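Local coordinates for protein MEM-A1 (Soil metagenome, PDB 6E0S) that probably hydrolyses beta-lactam antibiotics with bound zinc, as a subclass B3 metallo-beta-lactamase from a soil metagenome, at residues E29-F34 with D242-Q247; T37-V42 with S46-A51; K220-V225 with E269-R274. All blocks are in the same frame, centred on the assembly; numbering follows the deposited sequence. Where two conformers were deposited one is given.

Contact 1: residues E29-F34 with D242-Q247; sequences EPFAVF and DLWRRQ. With PO4 (phosphate ion), chain D.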
# COMPACT_ATOMS: atom_id res chain seq x y z
N GLU A 29 2.96 8.21 16.28
CA GLU A 29 1.88 7.66 17.09
C GLU A 29 0.73 7.18 16.21
O GLU A 29 0.34 7.86 15.25
CB GLU A 29 1.35 8.69 18.08
CG GLU A 29 2.31 8.96 19.25
CD GLU A 29 2.63 7.69 20.07
OE1 GLU A 29 3.79 7.24 20.07
OE2 GLU A 29 1.70 7.15 20.72
N PRO A 30 0.13 6.05 16.53
CA PRO A 30 -1.00 5.55 15.75
C PRO A 30 -2.26 6.36 16.03
O PRO A 30 -2.36 7.08 17.03
CB PRO A 30 -1.15 4.10 16.24
CG PRO A 30 -0.54 4.10 17.65
CD PRO A 30 0.59 5.09 17.57
N PHE A 31 -3.23 6.22 15.15
CA PHE A 31 -4.46 6.99 15.30
C PHE A 31 -5.59 6.31 14.55
O PHE A 31 -5.37 5.66 13.53
CB PHE A 31 -4.33 8.44 14.79
CG PHE A 31 -3.66 8.58 13.42
CD1 PHE A 31 -2.27 8.66 13.31
CD2 PHE A 31 -4.43 8.71 12.26
CE1 PHE A 31 -1.67 8.81 12.05
CE2 PHE A 31 -3.82 8.88 10.99
CZ PHE A 31 -2.44 8.93 10.90
N ALA A 32 -6.80 6.49 15.06
CA ALA A 32 -7.99 6.14 14.31
C ALA A 32 -8.15 7.05 13.11
O ALA A 32 -7.95 8.27 13.21
CB ALA A 32 -9.23 6.26 15.20
N VAL A 33 -8.54 6.47 11.97
CA VAL A 33 -8.74 7.28 10.78
C VAL A 33 -10.25 7.46 10.62
O VAL A 33 -10.75 8.59 10.60
CB VAL A 33 -8.10 6.64 9.53
CG1 VAL A 33 -8.35 7.49 8.34
CG2 VAL A 33 -6.56 6.52 9.76
N PHE A 34 -10.98 6.36 10.51
CA PHE A 34 -12.43 6.38 10.36
C PHE A 34 -12.99 5.04 10.82
O PHE A 34 -12.55 4.01 10.34
CB PHE A 34 -12.81 6.64 8.91
CG PHE A 34 -14.19 7.18 8.73
CD1 PHE A 34 -14.40 8.55 8.75
CD2 PHE A 34 -15.28 6.33 8.59
CE1 PHE A 34 -15.67 9.08 8.59
CE2 PHE A 34 -16.57 6.85 8.43
CZ PHE A 34 -16.76 8.23 8.43
N ASP A 242 -0.61 13.35 1.03
CA ASP A 242 -0.88 14.46 1.94
C ASP A 242 -1.52 14.01 3.24
O ASP A 242 -2.35 14.73 3.81
CB ASP A 242 -1.79 15.52 1.29
CG ASP A 242 -1.13 16.29 0.16
OD1 ASP A 242 0.11 16.30 0.01
OD2 ASP A 242 -1.90 16.92 -0.60
N LEU A 243 -1.19 12.81 3.71
CA LEU A 243 -1.82 12.31 4.93
C LEU A 243 -1.54 13.23 6.12
O LEU A 243 -2.44 13.48 6.94
CB LEU A 243 -1.36 10.89 5.25
CG LEU A 243 -2.09 10.26 6.43
CD1 LEU A 243 -3.61 10.16 6.20
CD2 LEU A 243 -1.47 8.86 6.65
N TRP A 244 -0.31 13.74 6.24
CA TRP A 244 0.01 14.52 7.43
C TRP A 244 -0.64 15.90 7.39
O TRP A 244 -1.04 16.43 8.43
CB TRP A 244 1.53 14.61 7.62
CG TRP A 244 2.16 13.25 7.60
CD1 TRP A 244 3.19 12.81 6.80
CD2 TRP A 244 1.78 12.13 8.42
NE1 TRP A 244 3.45 11.47 7.07
CE2 TRP A 244 2.60 11.04 8.06
CE3 TRP A 244 0.81 11.94 9.42
CZ2 TRP A 244 2.49 9.77 8.66
CZ3 TRP A 244 0.69 10.70 10.03
CH2 TRP A 244 1.53 9.63 9.64
N ARG A 245 -0.80 16.47 6.20
CA ARG A 245 -1.55 17.72 6.10
C ARG A 245 -2.99 17.53 6.58
O ARG A 245 -3.52 18.37 7.32
CB ARG A 245 -1.53 18.27 4.67
CG ARG A 245 -2.41 19.50 4.53
CD ARG A 245 -2.44 20.07 3.12
NE ARG A 245 -2.90 19.13 2.10
CZ ARG A 245 -4.16 18.70 1.95
NH1 ARG A 245 -5.13 19.11 2.76
NH2 ARG A 245 -4.45 17.84 0.98
N ARG A 246 -3.62 16.42 6.20
CA ARG A 246 -5.00 16.19 6.62
C ARG A 246 -5.07 15.82 8.10
O ARG A 246 -5.94 16.31 8.83
CB ARG A 246 -5.63 15.08 5.77
CG ARG A 246 -5.89 15.47 4.33
CD ARG A 246 -6.68 14.36 3.60
NE ARG A 246 -5.76 13.44 2.94
CZ ARG A 246 -5.74 12.12 3.11
NH1 ARG A 246 -6.63 11.51 3.91
NH2 ARG A 246 -4.80 11.42 2.48
N GLN A 247 -4.17 14.93 8.56
CA GLN A 247 -4.21 14.50 9.96
C GLN A 247 -3.98 15.67 10.89
O GLN A 247 -4.43 15.64 12.04
CB GLN A 247 -3.15 13.44 10.22
CG GLN A 247 -3.28 12.70 11.58
CD GLN A 247 -2.54 13.36 12.71
OE1 GLN A 247 -1.50 14.00 12.53
NE2 GLN A 247 -3.10 13.24 13.91
P PO4 D . 2.35 15.95 3.98
O1 PO4 D . 2.25 16.35 2.51
O2 PO4 D . 1.09 15.24 4.39
O3 PO4 D . 3.55 15.03 4.13
O4 PO4 D . 2.52 17.19 4.83
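Phe31, on the short strand 31-34, meets the short helix 243-247. Strand and helix run nearly at right angles, at 92°, and their axes stay 12.0 Å apart. No hydrogen bond crosses the gap, so side chains alone bridge it. Phe31 CG sits between the backbone N and the carbonyl carbon (chi1 47°), and the ring reaches out to the helix. Gln247 CG lies over one face of that ring, 4.0 Å from the Phe31 centroid and 15° off the normal, a CH-pi contact. The Gln247 chain then bends at chi2, and its NE2 bonds to Gln250. Trp244 brings the far corner of its indole to the same ring: CZ3 is 3.6 Å from Phe31 CE1. That carbon of Phe31 lies at the indole edge, in its plane. Leu243 CD2 approaches the Phe31 ring near its plane, 4.4 Å from CZ.

At the start of the helix a phosphate ion, probably from the crystallisation liquor, takes the N-H of Arg245 on its O2 at 2.9 Å. Trp244 N gives the same oxygen a weak bond. Arg245 also turns back to Asp242, with NH2 at 3.1 Å from OD2 in a salt bridge.

Val33 and Phe34 both face Thr37, a classic beta bulge. The contact sets a helix near the C terminus against the N-terminal sheet edge, consistent with the alpha-beta/beta-alpha sandwich of metallo-beta-lactamases. The strand is one of two edge strands of the seven-stranded sheet, next to strand 37-39. Tyr39 packs on Phe31, Trp244 and Leu243, while Val33 and Phe34 lean on strands 185-192 and 232-235.

Contact 2: residues T37-V42 with S46-A51; sequences TYYVGV and SAVLIA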
# COMPACT_ATOMS: atom_id res chain seq x y z
N THR A 37 -10.93 1.60 11.24
CA THR A 37 -9.73 1.69 10.41
C THR A 37 -8.71 2.59 11.09
O THR A 37 -9.03 3.73 11.46
CB THR A 37 -10.06 2.24 9.02
OG1 THR A 37 -10.80 1.25 8.30
CG2 THR A 37 -8.77 2.53 8.21
N TYR A 38 -7.49 2.07 11.29
CA TYR A 38 -6.48 2.83 12.03
C TYR A 38 -5.21 2.95 11.19
O TYR A 38 -4.87 2.02 10.46
CB TYR A 38 -6.13 2.15 13.36
CG TYR A 38 -7.29 2.03 14.32
CD1 TYR A 38 -8.26 1.05 14.15
CD2 TYR A 38 -7.40 2.89 15.40
CE1 TYR A 38 -9.34 0.94 15.06
CE2 TYR A 38 -8.49 2.80 16.30
CZ TYR A 38 -9.45 1.82 16.09
OH TYR A 38 -10.49 1.71 16.96
N TYR A 39 -4.48 4.06 11.34
CA TYR A 39 -3.09 4.08 10.90
C TYR A 39 -2.17 3.48 11.97
O TYR A 39 -2.17 3.92 13.12
CB TYR A 39 -2.66 5.51 10.60
CG TYR A 39 -1.31 5.62 9.90
CD1 TYR A 39 -1.23 5.63 8.49
CD2 TYR A 39 -0.14 5.74 10.64
CE1 TYR A 39 0.02 5.76 7.84
CE2 TYR A 39 1.10 5.88 9.99
CZ TYR A 39 1.15 5.88 8.60
OH TYR A 39 2.36 6.00 7.98
N VAL A 40 -1.33 2.51 11.57
CA VAL A 40 -0.40 1.87 12.52
C VAL A 40 1.02 1.81 11.95
O VAL A 40 1.89 1.09 12.48
CB VAL A 40 -0.89 0.47 12.92
CG1 VAL A 40 -2.15 0.54 13.76
CG2 VAL A 40 -1.08 -0.42 11.67
N GLY A 41 1.28 2.56 10.89
CA GLY A 41 2.58 2.55 10.24
C GLY A 41 3.60 3.45 10.93
O GLY A 41 3.45 3.85 12.08
N VAL A 42 4.65 3.78 10.18
CA VAL A 42 5.70 4.65 10.71
C VAL A 42 5.62 6.00 10.00
O VAL A 42 4.71 6.25 9.19
CB VAL A 42 7.08 4.00 10.59
CG1 VAL A 42 7.14 2.72 11.42
CG2 VAL A 42 7.48 3.69 9.13
N SER A 46 3.46 3.64 5.25
CA SER A 46 2.13 3.39 5.80
C SER A 46 1.95 1.93 6.20
O SER A 46 2.54 1.02 5.63
CB SER A 46 1.03 3.76 4.79
OG SER A 46 1.06 5.14 4.56
N ALA A 47 1.07 1.73 7.18
CA ALA A 47 0.41 0.46 7.42
C ALA A 47 -0.93 0.79 8.04
O ALA A 47 -1.05 1.76 8.80
CB ALA A 47 1.22 -0.45 8.36
N VAL A 48 -1.94 -0.00 7.74
CA VAL A 48 -3.29 0.33 8.15
C VAL A 48 -3.95 -0.91 8.73
O VAL A 48 -3.94 -1.98 8.09
CB VAL A 48 -4.11 0.89 6.97
CG1 VAL A 48 -5.62 0.87 7.30
CG2 VAL A 48 -3.63 2.31 6.64
N LEU A 49 -4.53 -0.77 9.92
CA LEU A 49 -5.25 -1.84 10.60
C LEU A 49 -6.75 -1.64 10.42
O LEU A 49 -7.28 -0.58 10.77
CB LEU A 49 -4.93 -1.85 12.10
CG LEU A 49 -5.61 -3.00 12.87
CD1 LEU A 49 -4.95 -4.32 12.50
CD2 LEU A 49 -5.47 -2.70 14.39
N ILE A 50 -7.43 -2.65 9.89
CA ILE A 50 -8.89 -2.61 9.74
C ILE A 50 -9.43 -3.62 10.73
O ILE A 50 -9.33 -4.83 10.50
CB ILE A 50 -9.33 -2.95 8.31
CG1 ILE A 50 -8.52 -2.15 7.29
CG2 ILE A 50 -10.85 -2.71 8.17
CD1 ILE A 50 -8.82 -2.48 5.77
N ALA A 51 -10.01 -3.14 11.81
CA ALA A 51 -10.28 -4.01 12.95
C ALA A 51 -11.72 -4.53 12.95
O ALA A 51 -12.62 -3.90 12.40
CB ALA A 51 -10.02 -3.26 14.24
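Three backbone hydrogen bonds join Tyr38 and Val40 to Leu49 and Ala47 in an antiparallel beta hairpin. Tyr38 and Leu49 form the hydrogen-bonded pair: Tyr38 N reaches Leu49 O at 2.7 Å, and Leu49 N returns to Tyr38 O at 2.9 Å. Val40 N gives a nearly straight bond to Ala47 O at 2.9 Å, from above the carbonyl plane.

Apolar contacts are made on both faces. Thr37 CG2 meets Val48 CG1 at 3.7 Å on the face shared with Tyr39 and Ile50. Tyr38 and Leu49 share the other face; Val40, just past the strand, brings CG1 to 4.0 Å from Leu49 CB. Tyr38 CE1 touches Ala51 CB.

Tyr39 makes the aromatic and polar contacts. Its CG is anti to the backbone N (chi1 -170°), which carries the ring along the hairpin to Ser46. Ala47 O lies over one ring face. Ser46 OG, hydrogen-bonded to Ser235 O, stands 3.5 Å from Tyr39 CE1 near the ring plane. Tyr39 OH donates to Val42 O at 2.7 Å, which helps fix the ring.

Strand 31-34 flanks the hairpin beyond Tyr39, and strand 56-59 beyond Val48 and Ile50. Helix 66-76 covers Val40 and Ala47; Trp178 of strand 174-182 packs on Val48 and Ile50.

Contact 3: residues K220-V225 with E269-R274; sequences KSIATV and ERAGVR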
# COMPACT_ATOMS: atom_id res chain seq x y z
N LYS A 220 -2.41 3.06 -17.06
CA LYS A 220 -3.73 2.56 -16.71
C LYS A 220 -3.99 2.64 -15.21
O LYS A 220 -5.11 2.96 -14.78
CB LYS A 220 -3.90 1.13 -17.22
CG LYS A 220 -5.33 0.64 -17.08
CD LYS A 220 -5.44 -0.85 -17.32
CE LYS A 220 -6.88 -1.34 -17.16
NZ LYS A 220 -6.89 -2.72 -16.57
N SER A 221 -2.97 2.35 -14.39
CA SER A 221 -3.11 2.41 -12.94
C SER A 221 -3.34 3.84 -12.47
O SER A 221 -4.13 4.07 -11.55
CB SER A 221 -1.88 1.81 -12.24
OG SER A 221 -1.66 0.49 -12.67
N ILE A 222 -2.70 4.82 -13.12
CA ILE A 222 -2.96 6.21 -12.78
C ILE A 222 -4.42 6.56 -13.03
O ILE A 222 -5.07 7.22 -12.21
CB ILE A 222 -2.00 7.12 -13.57
CG1 ILE A 222 -0.56 6.92 -13.05
CG2 ILE A 222 -2.47 8.58 -13.54
CD1 ILE A 222 0.45 7.63 -13.90
N ALA A 223 -4.96 6.13 -14.17
CA ALA A 223 -6.38 6.38 -14.47
C ALA A 223 -7.29 5.64 -13.50
O ALA A 223 -8.32 6.18 -13.08
CB ALA A 223 -6.71 5.99 -15.91
N THR A 224 -6.93 4.41 -13.15
CA THR A 224 -7.72 3.64 -12.19
C THR A 224 -7.84 4.36 -10.86
O THR A 224 -8.94 4.51 -10.32
CB THR A 224 -7.10 2.26 -11.98
OG1 THR A 224 -7.25 1.51 -13.17
CG2 THR A 224 -7.80 1.50 -10.82
N VAL A 225 -6.71 4.82 -10.31
CA VAL A 225 -6.74 5.47 -9.01
C VAL A 225 -7.48 6.79 -9.09
O VAL A 225 -8.24 7.16 -8.18
CB VAL A 225 -5.30 5.62 -8.47
CG1 VAL A 225 -5.29 6.51 -7.23
CG2 VAL A 225 -4.74 4.24 -8.15
N GLU A 269 -2.87 12.63 -10.48
CA GLU A 269 -2.32 13.66 -11.35
C GLU A 269 -0.84 13.89 -11.05
O GLU A 269 -0.04 14.10 -11.97
CB GLU A 269 -3.09 14.97 -11.20
CG GLU A 269 -4.39 14.96 -11.94
CD GLU A 269 -5.11 16.29 -11.88
OE1 GLU A 269 -4.43 17.34 -12.04
OE2 GLU A 269 -6.35 16.27 -11.65
N ARG A 270 -0.47 13.84 -9.77
CA ARG A 270 0.94 14.04 -9.44
C ARG A 270 1.78 12.91 -10.02
O ARG A 270 2.88 13.14 -10.54
CB ARG A 270 1.10 14.14 -7.93
CG ARG A 270 0.54 15.44 -7.38
CD ARG A 270 0.91 15.64 -5.91
NE ARG A 270 0.33 14.61 -5.04
CZ ARG A 270 -0.80 14.74 -4.34
NH1 ARG A 270 -1.52 15.85 -4.42
NH2 ARG A 270 -1.20 13.73 -3.56
N ALA A 271 1.27 11.68 -9.95
CA ALA A 271 1.97 10.56 -10.56
C ALA A 271 2.07 10.72 -12.07
O ALA A 271 3.09 10.37 -12.67
CB ALA A 271 1.24 9.26 -10.21
N GLY A 272 1.03 11.24 -12.70
CA GLY A 272 1.10 11.48 -14.14
C GLY A 272 2.19 12.47 -14.50
O GLY A 272 2.89 12.31 -15.51
N VAL A 273 2.36 13.50 -13.68
CA VAL A 273 3.43 14.46 -13.91
C VAL A 273 4.79 13.80 -13.73
O VAL A 273 5.71 14.00 -14.55
CB VAL A 273 3.26 15.67 -12.97
CG1 VAL A 273 4.49 16.58 -13.04
CG2 VAL A 273 2.02 16.43 -13.38
N ARG A 274 4.95 12.96 -12.70
CA ARG A 274 6.23 12.29 -12.50
C ARG A 274 6.54 11.35 -13.65
O ARG A 274 7.71 11.20 -14.03
CB ARG A 274 6.22 11.51 -11.18
CG ARG A 274 6.36 12.40 -9.97
CD ARG A 274 6.46 11.58 -8.69
NE ARG A 274 6.95 12.39 -7.59
CZ ARG A 274 8.14 12.23 -7.04
NH1 ARG A 274 8.94 11.26 -7.48
NH2 ARG A 274 8.54 13.02 -6.05
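Ile222 reaches from helix 214-226 to Ala271 and Gly272 of helix 263-285, and it carries the whole contact on its side. Ile222 points toward the other helix. CG1 lies beside the backbone N (chi1 -69°), and the chain then runs on extended to CD1 (chi2 172°). This carries the long branch to the other helix.

Two points on this branch do the touching. CG1 of Ile222 meets the methyl CB of Ala271 at 4.1 Å. The terminal CD1 goes further and rests against the backbone, 3.8 Å from Gly272 N and 3.9 Å from Gly272 CA. Gly272 has no side chain, and its main chain itself forms part of the surface that receives the isoleucine tip. The nearest CA atoms, those of Ile222 and Gly272, are 6.8 Å apart.

No hydrogen bond or salt bridge links the two segments. The interface is small, a van der Waals contact of side chain on side chain and on main chain, with 114 Å² buried in all. This is plain packing of one helix on another.

Ile222 also touches Ala268, one turn earlier on helix 263-285, and Val225 touches Tyr267 of that helix. Elsewhere on helix 214-226, Ser221 OG bonds to Pro167 O. Helix 214-226 thus packs on helix 263-285 and touches the loops at Pro167 and Leu195, the latter reaching both helices.

From the N terminus, the chain first lays down strand 31-34, whose partner in contact 1 comes 208 residues later, at helix 243-247. Contact 2 closes early within that long loop, as a hairpin with three residues between its segments. The two touch: Phe31 O lies 2.8 Å from Tyr39 N, a probable hydrogen bond. Contact 3 opens at helix 214-226, before contact 1 closes, and ends on helix 263-285, so these two cross along the chain. Contact 3 follows contact 2 in series, on the opposite side of the chain's centre. Contact 1 ties the sheet edge to helix 243-247, contact 2 joins neighbouring strands of that sheet, and contact 3 joins two helices.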